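Side-chain contacts in penicillin-binding protein PbpB (PDB 6KGU), which synthesises cross-linked cell-wall peptidoglycan from lipid intermediates and binds beta-lactam antibiotics: residues D343-K347 with F348-Q352; T354-L358 with P359-A363; F203-Q206 with Q207-Q211. All blocks are in the same frame, centred on the assembly; numbering follows the deposited sequence. Where two conformers were deposited one is given.

Along the chain contact 3 comes first, followed by contact 1 and then contact 2; they run in series, none nested in or crossing another. Contact 3 joins successive turns in the middle of helix 199-216 and closes no loop. Contact 1 ends helix 338-347 and turns the chain into the long connection to helix 390-401, within which contact 2 draws together Thr354 and Glu361 across a loop. Contacts 1 and 2 touch where Ala363 CB packs 3.8 Å from Gly351 O. Contact 3 lies apart, its nearest atoms about 12 Å from those of contact 2, yet both place side chains against strand 233-238.

Contact 1 of 3, residues D343-K347 with F348-Q352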
loop_
_atom_site.group_PDB
_atom_site.type_symbol
_atom_site.label_atom_id
_atom_site.label_comp_id
_atom_site.label_asym_id
_atom_site.label_seq_id
_atom_site.Cartn_x
_atom_site.Cartn_y
_atom_site.Cartn_z
ATOM N N ASP A 343 -10.003 -12.535 -14.405
ATOM C CA ASP A 343 -11.178 -12.056 -13.683
ATOM C C ASP A 343 -10.820 -11.715 -12.244
ATOM O O ASP A 343 -11.308 -10.723 -11.691
ATOM C CB ASP A 343 -12.302 -13.093 -13.721
ATOM C CG ASP A 343 -13.594 -12.575 -13.103
ATOM O OD1 ASP A 343 -14.218 -11.686 -13.712
ATOM O OD2 ASP A 343 -13.994 -13.053 -12.019
ATOM N N MET A 344 -9.941 -12.510 -11.632
ATOM C CA MET A 344 -9.555 -12.262 -10.248
ATOM C C MET A 344 -8.729 -10.984 -10.126
ATOM O O MET A 344 -8.946 -10.193 -9.199
ATOM C CB MET A 344 -8.794 -13.475 -9.707
ATOM C CG MET A 344 -8.416 -13.380 -8.258
ATOM S SD MET A 344 -9.818 -13.570 -7.171
ATOM C CE MET A 344 -10.086 -15.333 -7.284
ATOM N N LEU A 345 -7.770 -10.780 -11.044
ATOM C CA LEU A 345 -7.020 -9.524 -11.106
ATOM C C LEU A 345 -7.949 -8.323 -11.068
ATOM O O LEU A 345 -7.712 -7.359 -10.332
ATOM C CB LEU A 345 -6.185 -9.444 -12.389
ATOM C CG LEU A 345 -4.842 -10.103 -12.643
ATOM C CD1 LEU A 345 -4.400 -9.834 -14.084
ATOM C CD2 LEU A 345 -3.757 -9.650 -11.643
ATOM N N ARG A 346 -8.997 -8.348 -11.897
ATOM C CA ARG A 346 -9.923 -7.220 -11.960
ATOM C C ARG A 346 -10.698 -7.069 -10.661
ATOM O O ARG A 346 -10.888 -5.948 -10.175
ATOM C CB ARG A 346 -10.881 -7.399 -13.140
ATOM C CG ARG A 346 -10.250 -7.127 -14.489
ATOM C CD ARG A 346 -10.471 -5.679 -14.878
ATOM N NE ARG A 346 -9.217 -5.029 -15.233
ATOM C CZ ARG A 346 -9.092 -3.728 -15.463
ATOM N NH1 ARG A 346 -10.153 -2.928 -15.384
ATOM N NH2 ARG A 346 -7.901 -3.236 -15.777
ATOM N N LYS A 347 -11.151 -8.182 -10.073
ATOM C CA LYS A 347 -11.889 -8.064 -8.819
ATOM C C LYS A 347 -11.008 -7.476 -7.723
ATOM O O LYS A 347 -11.486 -6.715 -6.873
ATOM C CB LYS A 347 -12.461 -9.419 -8.384
ATOM C CG LYS A 347 -13.773 -9.796 -9.071
ATOM C CD LYS A 347 -14.477 -10.982 -8.393
ATOM C CE LYS A 347 -13.502 -12.136 -8.121
ATOM N NZ LYS A 347 -14.147 -13.424 -7.640
ATOM N N PHE A 348 -9.716 -7.821 -7.724
ATOM C CA PHE A 348 -8.792 -7.251 -6.759
ATOM C C PHE A 348 -8.517 -5.771 -7.009
ATOM O O PHE A 348 -7.780 -5.167 -6.223
ATOM C CB PHE A 348 -7.463 -8.029 -6.770
ATOM C CG PHE A 348 -7.413 -9.181 -5.791
ATOM C CD1 PHE A 348 -7.407 -8.949 -4.420
ATOM C CD2 PHE A 348 -7.360 -10.491 -6.242
ATOM C CE1 PHE A 348 -7.338 -10.022 -3.509
ATOM C CE2 PHE A 348 -7.296 -11.569 -5.349
ATOM C CZ PHE A 348 -7.287 -11.334 -3.982
ATOM N N GLY A 349 -9.040 -5.192 -8.096
ATOM C CA GLY A 349 -8.990 -3.756 -8.329
ATOM C C GLY A 349 -7.794 -3.245 -9.104
ATOM O O GLY A 349 -7.600 -2.024 -9.178
ATOM N N LEU A 350 -6.993 -4.125 -9.695
ATOM C CA LEU A 350 -5.813 -3.681 -10.421
ATOM C C LEU A 350 -6.214 -3.022 -11.737
ATOM O O LEU A 350 -7.248 -3.339 -12.326
ATOM C CB LEU A 350 -4.875 -4.859 -10.666
ATOM C CG LEU A 350 -4.497 -5.554 -9.347
ATOM C CD1 LEU A 350 -3.476 -6.674 -9.578
ATOM C CD2 LEU A 350 -3.974 -4.534 -8.307
ATOM N N GLY A 351 -5.396 -2.074 -12.183
ATOM C CA GLY A 351 -5.652 -1.342 -13.411
ATOM C C GLY A 351 -6.703 -0.258 -13.300
ATOM O O GLY A 351 -7.010 0.390 -14.306
ATOM N N GLN A 352 -7.263 -0.036 -12.115
ATOM C CA GLN A 352 -8.321 0.938 -11.905
ATOM C C GLN A 352 -7.974 1.809 -10.701
ATOM O O GLN A 352 -7.513 1.304 -9.673
ATOM C CB GLN A 352 -9.692 0.223 -11.685
ATOM C CG GLN A 352 -9.910 -1.046 -12.567
ATOM C CD GLN A 352 -10.682 -2.196 -11.852
ATOM O OE1 GLN A 352 -11.862 -2.048 -11.522
ATOM N NE2 GLN A 352 -10.009 -3.341 -11.624
#
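Phe348 folds back on Met344, one helical turn earlier. The CG methylene of Met344 meets ring atom CE2 of Phe348 at 3.6 Å, and its sulfur stands obliquely to the ring, SD 4.7 Å from the centroid, in a Met-aromatic contact. Bends at chi2 and chi3 curl the thioether beside the ring. A flat rigid ring and a flexible thioether suit this buried place: Met344 and Phe348 both pack on helix 272-281, and the ring also reaches helix 390-401. On the more exposed flank, the chain of Arg346, bent at chi2 (-93°) and chi3, brings its guanidinium across the amide of Gln352, the planes only 14° apart. Gln352 NE2 and Leu350 O lie over one face of the guanidinium, and Gln352 CG is 3.4 Å from Arg346 NH1. Between these two pairs the backbone forms a Schellman motif: Gly349 N binds Arg346 O at 2.9 Å, while Leu350 N gives a long, weak bond to Leu345 O. Gly349 takes a positive phi of 91° that glycine, with no side chain, adopts easily. A type II turn from Gly349 to Gln352 follows and returns the Gln352 amide to the helix end. Its NE2 donates to Arg346 O at 3.1 Å, on a lone pair in the carbonyl plane, and also to Leu350 O at 2.8 Å; both acceptors lie almost in the amide plane, fixing its rotation. Arg346 O is thus gripped by two donors. Leu345 CD2 touches Leu350 CD1 at 3.6 Å across the helix end.

Contact 2 of 3, residues T354-L358 with P359-A363; sequences TGVGL and PGESA
Glu361 leaves its backbone with chi1 at -177° and runs on extended, which carries its carboxylate across the loop to Thr354, whose chi1 of 66° sets OG1 between its own backbone N and carbonyl carbon. The two side chains meet at about a right angle. Glu361 OE2 accepts both Thr354 N and Thr354 OG1, each at 2.8 Å; both come on the syn side but from opposite faces of the carboxylate plane. The other oxygen, OE1, takes a weak bond from Gly355 N at 3.3 Å. A glutamate suits this buried position because it is long enough to span the loop and has two oxygens to satisfy neighbouring backbone N-H groups, while threonine offers a hydroxyl beside its own N-H. Gly355, Gly357 and Gly360 all have positive phi, which glycine adopts readily. At the far end Leu358 packs against Leu151 of helix 150-154 and Met236 of strand 233-238. Leu358 O and Glu361 N are bridged by a water, 2.6 Å from the carbonyl and 3.1 Å from the nitrogen. Leu358 to Glu361 is a type II beta turn with the classic Pro-Gly pair at its corners, set in the connection between helices 338-347 and 390-401 of the transpeptidase domain.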
loop_
_atom_site.group_PDB
_atom_site.type_symbol
_atom_site.label_atom_id
_atom_site.label_comp_id
_atom_site.label_asym_id
_atom_site.label_seq_id
_atom_site.Cartn_x
_atom_site.Cartn_y
_atom_site.Cartn_z
ATOM N N THR A 354 -8.539 3.766 -7.324
ATOM C CA THR A 354 -9.344 3.397 -6.175
ATOM C C THR A 354 -10.463 4.399 -5.907
ATOM O O THR A 354 -11.452 4.030 -5.267
ATOM C CB THR A 354 -8.484 3.290 -4.914
ATOM O OG1 THR A 354 -7.987 4.593 -4.583
ATOM C CG2 THR A 354 -7.316 2.313 -5.104
ATOM N N GLY A 355 -10.318 5.647 -6.362
ATOM C CA GLY A 355 -11.202 6.714 -5.924
ATOM C C GLY A 355 -10.947 7.191 -4.506
ATOM O O GLY A 355 -11.872 7.687 -3.844
ATOM N N VAL A 356 -9.706 7.073 -4.020
ATOM C CA VAL A 356 -9.401 7.368 -2.614
ATOM C C VAL A 356 -9.656 8.826 -2.246
ATOM O O VAL A 356 -9.806 9.147 -1.057
ATOM C CB VAL A 356 -7.933 6.965 -2.309
ATOM C CG1 VAL A 356 -6.975 7.734 -3.208
ATOM C CG2 VAL A 356 -7.594 7.197 -0.842
ATOM N N GLY A 357 -9.720 9.723 -3.225
ATOM C CA GLY A 357 -9.908 11.127 -2.918
ATOM C C GLY A 357 -8.619 11.913 -2.793
ATOM O O GLY A 357 -8.557 12.874 -2.013
ATOM N N LEU A 358 -7.578 11.519 -3.516
ATOM C CA LEU A 358 -6.309 12.221 -3.495
ATOM C C LEU A 358 -5.927 12.618 -4.913
ATOM O O LEU A 358 -6.109 11.822 -5.839
ATOM C CB LEU A 358 -5.192 11.339 -2.886
ATOM C CG LEU A 358 -5.279 11.085 -1.371
ATOM C CD1 LEU A 358 -4.362 9.949 -0.913
ATOM C CD2 LEU A 358 -4.964 12.365 -0.620
ATOM N N PRO A 359 -5.390 13.820 -5.119
ATOM C CA PRO A 359 -5.025 14.233 -6.480
ATOM C C PRO A 359 -3.849 13.429 -7.019
ATOM O O PRO A 359 -2.966 13.002 -6.273
ATOM C CB PRO A 359 -4.654 15.714 -6.318
ATOM C CG PRO A 359 -4.222 15.846 -4.884
ATOM C CD PRO A 359 -5.008 14.818 -4.096
ATOM N N GLY A 360 -3.848 13.222 -8.338
ATOM C CA GLY A 360 -2.730 12.576 -9.005
ATOM C C GLY A 360 -2.664 11.069 -8.875
ATOM O O GLY A 360 -1.601 10.486 -9.125
ATOM N N GLU A 361 -3.763 10.412 -8.497
ATOM C CA GLU A 361 -3.744 8.962 -8.356
ATOM C C GLU A 361 -3.577 8.293 -9.720
ATOM O O GLU A 361 -4.319 8.595 -10.658
ATOM C CB GLU A 361 -5.027 8.447 -7.692
ATOM C CG GLU A 361 -4.943 6.905 -7.485
ATOM C CD GLU A 361 -6.226 6.242 -6.995
ATOM O OE1 GLU A 361 -7.303 6.870 -7.041
ATOM O OE2 GLU A 361 -6.140 5.067 -6.571
ATOM N N SER A 362 -2.614 7.375 -9.829
ATOM C CA SER A 362 -2.465 6.600 -11.055
ATOM C C SER A 362 -3.382 5.382 -11.021
ATOM O O SER A 362 -3.708 4.851 -9.958
ATOM C CB SER A 362 -1.009 6.159 -11.241
ATOM O OG SER A 362 -0.899 5.190 -12.265
ATOM N N ALA A 363 -3.809 4.947 -12.202
ATOM C CA ALA A 363 -4.611 3.741 -12.326
ATOM C C ALA A 363 -3.772 2.480 -12.417
ATOM O O ALA A 363 -4.329 1.372 -12.353
ATOM C CB ALA A 363 -5.507 3.816 -13.576
HETATM O O HOH W 1 -6.642 11.470 -8.384
#

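Contact 3 of 3, residues F203-Q206 with Q207-Q211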
loop_
_atom_site.group_PDB
_atom_site.type_symbol
_atom_site.label_atom_id
_atom_site.label_comp_id
_atom_site.label_asym_id
_atom_site.label_seq_id
_atom_site.Cartn_x
_atom_site.Cartn_y
_atom_site.Cartn_z
ATOM N N PHE A 203 2.623 9.753 12.200
ATOM C CA PHE A 203 3.917 10.266 12.634
ATOM C C PHE A 203 4.926 9.137 12.794
ATOM O O PHE A 203 6.081 9.251 12.361
ATOM C CB PHE A 203 3.772 11.050 13.950
ATOM C CG PHE A 203 5.060 11.673 14.418
ATOM C CD1 PHE A 203 5.664 12.685 13.681
ATOM C CD2 PHE A 203 5.666 11.252 15.587
ATOM C CE1 PHE A 203 6.849 13.267 14.100
ATOM C CE2 PHE A 203 6.853 11.832 16.014
ATOM C CZ PHE A 203 7.447 12.839 15.272
ATOM N N TYR A 204 4.509 8.030 13.417
ATOM C CA TYR A 204 5.434 6.913 13.611
ATOM C C TYR A 204 5.813 6.290 12.271
ATOM O O TYR A 204 6.990 6.029 11.997
ATOM C CB TYR A 204 4.802 5.859 14.530
ATOM C CG TYR A 204 5.746 4.744 14.910
ATOM C CD1 TYR A 204 6.648 4.896 15.960
ATOM C CD2 TYR A 204 5.732 3.541 14.230
ATOM C CE1 TYR A 204 7.534 3.874 16.309
ATOM C CE2 TYR A 204 6.599 2.511 14.571
ATOM C CZ TYR A 204 7.502 2.687 15.607
ATOM O OH TYR A 204 8.358 1.655 15.929
ATOM N N VAL A 205 4.817 6.035 11.421
ATOM C CA VAL A 205 5.099 5.420 10.123
ATOM C C VAL A 205 5.990 6.330 9.281
ATOM O O VAL A 205 6.952 5.871 8.663
ATOM C CB VAL A 205 3.781 5.075 9.409
ATOM C CG1 VAL A 205 4.045 4.643 7.946
ATOM C CG2 VAL A 205 3.049 3.960 10.194
ATOM N N GLN A 206 5.714 7.640 9.280
ATOM C CA GLN A 206 6.490 8.558 8.442
ATOM C C GLN A 206 7.949 8.606 8.877
ATOM O O GLN A 206 8.856 8.612 8.038
ATOM C CB GLN A 206 5.861 9.960 8.474
ATOM C CG GLN A 206 6.465 10.948 7.461
ATOM C CD GLN A 206 5.614 12.203 7.270
ATOM O OE1 GLN A 206 4.392 12.189 7.481
ATOM N NE2 GLN A 206 6.265 13.307 6.897
ATOM N N GLN A 207 8.194 8.637 10.193
ATOM C CA GLN A 207 9.557 8.565 10.706
ATOM C C GLN A 207 10.220 7.243 10.351
ATOM O O GLN A 207 11.380 7.210 9.927
ATOM C CB GLN A 207 9.548 8.721 12.215
ATOM C CG GLN A 207 9.238 10.076 12.732
ATOM C CD GLN A 207 9.315 10.031 14.235
ATOM O OE1 GLN A 207 8.398 9.519 14.902
ATOM N NE2 GLN A 207 10.443 10.478 14.781
ATOM N N GLN A 208 9.520 6.136 10.575
ATOM C CA GLN A 208 10.104 4.840 10.244
ATOM C C GLN A 208 10.414 4.742 8.756
ATOM O O GLN A 208 11.418 4.129 8.372
ATOM C CB GLN A 208 9.170 3.716 10.702
ATOM C CG GLN A 208 9.173 3.526 12.248
ATOM C CD GLN A 208 10.450 2.842 12.743
ATOM O OE1 GLN A 208 11.044 2.025 12.034
ATOM N NE2 GLN A 208 10.868 3.171 13.952
ATOM N N VAL A 209 9.600 5.379 7.903
ATOM C CA VAL A 209 9.892 5.335 6.472
ATOM C C VAL A 209 11.179 6.100 6.170
ATOM O O VAL A 209 11.985 5.684 5.320
ATOM C CB VAL A 209 8.687 5.875 5.676
ATOM C CG1 VAL A 209 9.117 6.419 4.324
ATOM C CG2 VAL A 209 7.633 4.755 5.511
ATOM N N GLN A 210 11.382 7.239 6.850
ATOM C CA GLN A 210 12.596 8.028 6.644
ATOM C C GLN A 210 13.827 7.226 7.050
ATOM O O GLN A 210 14.812 7.157 6.310
ATOM C CB GLN A 210 12.532 9.343 7.435
ATOM C CG GLN A 210 13.745 10.275 7.168
ATOM C CD GLN A 210 13.877 10.628 5.678
ATOM O OE1 GLN A 210 13.026 11.320 5.124
ATOM N NE2 GLN A 210 14.932 10.134 5.029
ATOM N N GLN A 211 13.790 6.581 8.202
ATOM C CA GLN A 211 14.998 5.859 8.561
ATOM C C GLN A 211 15.127 4.515 7.828
ATOM O O GLN A 211 16.244 4.007 7.715
ATOM C CB GLN A 211 15.064 5.707 10.078
ATOM C CG GLN A 211 14.674 7.010 10.818
ATOM C CD GLN A 211 15.526 8.241 10.473
ATOM O OE1 GLN A 211 16.744 8.162 10.324
ATOM N NE2 GLN A 211 14.872 9.388 10.361
#
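The amide of Gln207 stacks over one face of the Phe203 ring, the two planes 29° apart. Its CD sits 3.4 Å above the ring plane, displaced toward the rim, and Gln207 OE1 comes as near as 3.0 Å to Phe203 CE2, a strained approach. Nearer the backbone, Gln207 CG adds a CH-pi contact, 4.3 Å from the ring centroid. Phe203 CG is anti to its backbone nitrogen (chi1 -177°), whereas Gln207 CG is anti to its carbonyl carbon (chi1 -71°), and these two different first torsions turn the side chains toward each other, one turn apart. Tyr204 and Gln208 meet in another way: they lie side by side and point the same way, so that Gln208 CG rests over the phenol face, 4.0 Å from its centroid. A bend at chi2 then carries Gln208 NE2 to within 3.5 Å of Tyr204 OH. Glutamine suits both sites, since its methylenes can cover a ring while its amide remains near the surface. Backbone i to i+4 bonds, such as Gln208 N to Tyr204 O at 2.9 Å, hold the spacing. On the buried side, Val205 and Val209 turn their branched side chains to strand 220-227, and Gln206 bonds to the backbone of Ala134 and Ser132. Helix 199-216 thus packs on the antiparallel sheet beside helix 531-544, where Ile537 meets Val205 and Trp540 stacks with Tyr204.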